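Local coordinates for mandelate racemase/muconate lactonizing enzyme family protein (Sorangium cellulosum, PDB 3S5S) that belongs to the mandelate racemase/muconate lactonizing enzyme family of the enolase superfamily, pairing an N-terminal capping domain with a barrel domain, at residues A219-M233 and V242-D255. Numbering follows the deposited sequence.
Sequences ALLEQPVPRDDWDGM and VDVAADESAASAED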
# COMPACT_ATOMS: atom_id res chain seq x y z
N ALA A 219 -27.21 6.89 -6.44
CA ALA A 219 -26.30 5.90 -5.90
C ALA A 219 -25.21 6.53 -5.02
O ALA A 219 -24.59 5.85 -4.21
CB ALA A 219 -25.68 5.11 -7.04
N LEU A 220 -24.98 7.84 -5.20
CA LEU A 220 -23.91 8.50 -4.47
C LEU A 220 -24.10 10.01 -4.48
O LEU A 220 -24.46 10.57 -5.52
CB LEU A 220 -22.56 8.14 -5.11
CG LEU A 220 -21.28 8.61 -4.45
CD1 LEU A 220 -21.06 7.92 -3.11
CD2 LEU A 220 -20.08 8.36 -5.39
N LEU A 221 -23.88 10.66 -3.33
CA LEU A 221 -23.74 12.10 -3.30
C LEU A 221 -22.28 12.48 -3.07
O LEU A 221 -21.78 12.36 -1.96
CB LEU A 221 -24.57 12.68 -2.20
CG LEU A 221 -24.47 14.18 -1.91
CD1 LEU A 221 -24.98 15.08 -3.03
CD2 LEU A 221 -25.27 14.43 -0.68
N GLU A 222 -21.62 12.99 -4.10
CA GLU A 222 -20.22 13.29 -4.04
C GLU A 222 -19.83 14.71 -3.57
O GLU A 222 -20.25 15.72 -4.19
CB GLU A 222 -19.61 13.06 -5.41
CG GLU A 222 -18.15 13.28 -5.36
CD GLU A 222 -17.47 12.83 -6.57
OE1 GLU A 222 -16.25 12.93 -6.58
OE2 GLU A 222 -18.16 12.39 -7.51
N GLN A 223 -19.02 14.77 -2.51
CA GLN A 223 -18.50 16.03 -1.97
C GLN A 223 -19.43 17.25 -2.13
O GLN A 223 -19.06 18.24 -2.79
CB GLN A 223 -17.15 16.35 -2.63
CG GLN A 223 -16.47 17.53 -1.99
CD GLN A 223 -15.80 17.15 -0.71
OE1 GLN A 223 -15.23 16.06 -0.60
NE2 GLN A 223 -15.86 18.04 0.28
N PRO A 224 -20.62 17.20 -1.54
CA PRO A 224 -21.53 18.31 -1.82
C PRO A 224 -21.09 19.64 -1.23
O PRO A 224 -21.38 20.69 -1.79
CB PRO A 224 -22.84 17.87 -1.16
CG PRO A 224 -22.45 17.00 -0.08
CD PRO A 224 -21.14 16.33 -0.47
N VAL A 225 -20.43 19.59 -0.07
CA VAL A 225 -19.97 20.80 0.60
C VAL A 225 -18.46 20.97 0.49
O VAL A 225 -17.76 20.07 0.05
CB VAL A 225 -20.43 20.84 2.06
CG1 VAL A 225 -21.95 20.92 2.14
CG2 VAL A 225 -19.89 19.67 2.83
N PRO A 226 -17.95 22.17 0.85
CA PRO A 226 -16.52 22.42 0.70
C PRO A 226 -15.67 21.58 1.65
O PRO A 226 -16.14 21.18 2.73
CB PRO A 226 -16.36 23.91 1.04
CG PRO A 226 -17.79 24.50 1.17
CD PRO A 226 -18.69 23.34 1.42
N ARG A 227 -14.40 21.40 1.25
CA ARG A 227 -13.41 20.66 2.01
C ARG A 227 -13.33 20.99 3.50
O ARG A 227 -13.10 20.09 4.30
CB ARG A 227 -12.03 20.82 1.39
CG ARG A 227 -11.01 19.97 2.08
CD ARG A 227 -9.61 20.17 1.57
NE ARG A 227 -8.65 19.89 2.65
CZ ARG A 227 -8.04 18.72 2.86
NH1 ARG A 227 -8.24 17.68 2.06
NH2 ARG A 227 -7.19 18.59 3.89
N ASP A 228 -13.49 22.25 3.91
CA ASP A 228 -13.34 22.49 5.34
C ASP A 228 -14.67 22.82 6.04
O ASP A 228 -14.70 23.47 7.08
CB ASP A 228 -12.13 23.41 5.68
CG ASP A 228 -10.74 22.62 5.70
OD1 ASP A 228 -10.54 21.65 4.94
OD2 ASP A 228 -9.83 22.97 6.47
N ASP A 229 -15.77 22.33 5.45
CA ASP A 229 -17.06 22.20 6.15
C ASP A 229 -17.21 20.70 6.55
O ASP A 229 -17.94 19.92 5.92
CB ASP A 229 -18.21 22.68 5.24
CG ASP A 229 -19.56 22.62 5.93
OD1 ASP A 229 -19.57 22.18 7.11
OD2 ASP A 229 -20.59 23.02 5.33
N TRP A 230 -16.46 20.30 7.57
CA TRP A 230 -16.49 18.92 8.05
C TRP A 230 -17.84 18.58 8.67
O TRP A 230 -18.28 17.43 8.57
CB TRP A 230 -15.35 18.64 9.05
CG TRP A 230 -14.07 18.45 8.34
CD1 TRP A 230 -13.21 19.42 7.91
CD2 TRP A 230 -13.49 17.19 7.94
NE1 TRP A 230 -12.14 18.85 7.27
CE2 TRP A 230 -12.29 17.49 7.26
CE3 TRP A 230 -13.88 15.85 8.08
CZ2 TRP A 230 -11.46 16.48 6.74
CZ3 TRP A 230 -13.07 14.85 7.56
CH2 TRP A 230 -11.87 15.17 6.90
N ASP A 231 -18.48 19.57 9.30
CA ASP A 231 -19.79 19.39 9.95
C ASP A 231 -20.87 19.08 8.90
O ASP A 231 -21.77 18.26 9.13
CB ASP A 231 -20.15 20.64 10.79
CG ASP A 231 -18.96 21.14 11.64
OD1 ASP A 231 -18.03 20.33 11.88
OD2 ASP A 231 -18.94 22.32 12.06
N GLY A 232 -20.76 19.76 7.76
CA GLY A 232 -21.69 19.60 6.66
C GLY A 232 -21.57 18.24 6.01
O GLY A 232 -22.58 17.61 5.70
N MET A 233 -20.33 17.79 5.80
CA MET A 233 -20.08 16.42 5.33
C MET A 233 -20.65 15.37 6.31
O MET A 233 -21.32 14.44 5.91
CB MET A 233 -18.59 16.18 5.05
CG MET A 233 -18.04 16.86 3.82
SD MET A 233 -18.83 16.37 2.28
CE MET A 233 -17.81 15.09 1.63
N VAL A 242 -28.27 7.96 1.40
CA VAL A 242 -27.44 7.40 0.34
C VAL A 242 -25.94 7.56 0.68
O VAL A 242 -25.58 8.29 1.61
CB VAL A 242 -27.75 8.06 -1.03
CG1 VAL A 242 -29.25 8.09 -1.28
CG2 VAL A 242 -27.22 9.46 -1.09
N ASP A 243 -25.09 6.85 -0.06
CA ASP A 243 -23.63 6.93 0.11
C ASP A 243 -23.11 8.35 -0.20
O ASP A 243 -23.60 9.03 -1.13
CB ASP A 243 -22.93 5.93 -0.82
CG ASP A 243 -22.95 4.48 -0.28
OD1 ASP A 243 -22.50 4.27 0.87
OD2 ASP A 243 -23.40 3.57 -1.04
N VAL A 244 -22.15 8.81 0.59
CA VAL A 244 -21.53 10.10 0.34
C VAL A 244 -20.04 9.91 0.05
O VAL A 244 -19.38 9.16 0.75
CB VAL A 244 -21.78 11.01 1.54
CG1 VAL A 244 -20.80 12.22 1.58
CG2 VAL A 244 -23.24 11.44 1.56
N ALA A 245 -19.50 10.55 -0.99
CA ALA A 245 -18.07 10.40 -1.32
C ALA A 245 -17.29 11.60 -0.88
O ALA A 245 -17.77 12.72 -1.06
CB ALA A 245 -17.87 10.19 -2.80
N ALA A 246 -16.10 11.38 -0.30
CA ALA A 246 -15.13 12.47 -0.07
C ALA A 246 -14.18 12.53 -1.25
O ALA A 246 -13.66 11.50 -1.67
CB ALA A 246 -14.36 12.26 1.22
N ASP A 247 -13.97 13.72 -1.81
CA ASP A 247 -13.00 13.91 -2.91
C ASP A 247 -12.01 15.01 -2.47
O ASP A 247 -10.91 14.70 -2.01
CB ASP A 247 -13.72 14.26 -4.24
CG ASP A 247 -12.75 14.38 -5.45
OD1 ASP A 247 -11.50 14.32 -5.26
OD2 ASP A 247 -13.24 14.51 -6.59
N GLU A 248 -12.43 16.27 -2.56
CA GLU A 248 -11.63 17.40 -2.10
C GLU A 248 -11.26 17.18 -0.64
O GLU A 248 -10.19 17.61 -0.22
CB GLU A 248 -12.36 18.76 -2.24
CG GLU A 248 -12.49 19.36 -3.69
CD GLU A 248 -13.74 18.86 -4.48
OE1 GLU A 248 -14.25 17.74 -4.20
OE2 GLU A 248 -14.20 19.58 -5.41
N SER A 249 -12.11 16.49 0.11
CA SER A 249 -11.82 16.25 1.54
C SER A 249 -10.90 14.99 1.77
O SER A 249 -10.60 14.63 2.89
CB SER A 249 -13.12 16.10 2.34
OG SER A 249 -13.75 17.35 2.64
N ALA A 250 -10.48 14.31 0.72
CA ALA A 250 -9.66 13.12 0.90
C ALA A 250 -8.48 13.24 -0.04
O ALA A 250 -8.50 12.71 -1.16
CB ALA A 250 -10.48 11.78 0.64
N ALA A 251 -7.48 13.98 0.42
CA ALA A 251 -6.28 14.21 -0.40
C ALA A 251 -5.08 13.45 0.16
O ALA A 251 -4.07 13.27 -0.57
CB ALA A 251 -5.98 15.72 -0.50
N SER A 252 -5.16 13.02 1.43
CA SER A 252 -4.14 12.13 2.00
C SER A 252 -4.76 10.97 2.76
O SER A 252 -5.92 11.03 3.17
CB SER A 252 -3.21 12.90 2.92
OG SER A 252 -3.90 13.46 4.02
N ALA A 253 -3.96 9.93 2.98
CA ALA A 253 -4.38 8.75 3.73
C ALA A 253 -4.81 9.16 5.08
O ALA A 253 -5.78 8.61 5.63
CB ALA A 253 -3.26 7.75 3.84
N GLU A 254 -4.11 10.13 5.62
CA GLU A 254 -4.51 10.83 6.81
C GLU A 254 -5.90 11.44 6.76
O GLU A 254 -6.63 11.32 7.71
CB GLU A 254 -3.53 11.97 7.06
CG GLU A 254 -2.58 11.81 8.19
CD GLU A 254 -2.09 13.18 8.66
OE1 GLU A 254 -2.62 13.69 9.69
OE2 GLU A 254 -1.20 13.76 7.97
N ASP A 255 -6.25 12.14 5.67
CA ASP A 255 -7.60 12.69 5.57
C ASP A 255 -8.60 11.53 5.62
O ASP A 255 -9.65 11.65 6.25
CB ASP A 255 -7.89 13.43 4.24
CG ASP A 255 -7.01 14.64 3.98
OD1 ASP A 255 -6.59 15.34 4.94
OD2 ASP A 255 -6.74 14.89 2.77
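Leu221 and Ala245 join two parallel strands, 219-222 and 244-246. Leu221 N donates to Asp243 O (2.8 Å), Leu221 O accepts from Ala245 N, and Gln223 N closes on Ala245 O (2.8 Å), so that Leu221 pairs with Val244 and Glu222 with Ala245.

Past the strand ends, the Gln223 amide takes over. The bend at chi2 (79°) turns it onto the 247-250 turn, where Gln223 OE1 receives Asp247 N in the carbonyl plane (2.9 Å) and Ser249 N from above that plane. NE2 reaches Ser249 OG and Val225 O, both near the amide plane; four bonds thus fix its rotation.

Arg227 extends along the Glu248-Ser249 backbone. Arg227 NH1 gives nearly straight bonds (N-H...O 170° and 176°), both in the guanidinium plane, to Glu248 O (3.0 Å) and to Asp255 OD2 (3.2 Å), the latter a salt bridge. The same OD2 accepts from Ala251 N and Ser252 N, and Ser252 and Asp255 form a capping box.

Apolar contacts are fewer: Met233 CE meets Val244 CG1 (4.1 Å), while Leu220 CD2 lies against Ala245 CB (3.9 Å).

Glu222 OE1 and Asp247 OD2 approach to 3.4 Å as two acceptors; Asn269 hydrogen-bonds Glu222 OE1, while Lys164 makes a salt bridge to Glu222 and Lys271 and Lys274 to Asp247. With helix 230-239 linking the strands, this is a beta-alpha-beta unit, Glu222 and Asp247 lying at the C-terminal ends of neighbouring barrel strands, where enolase-superfamily barrels carry their active site.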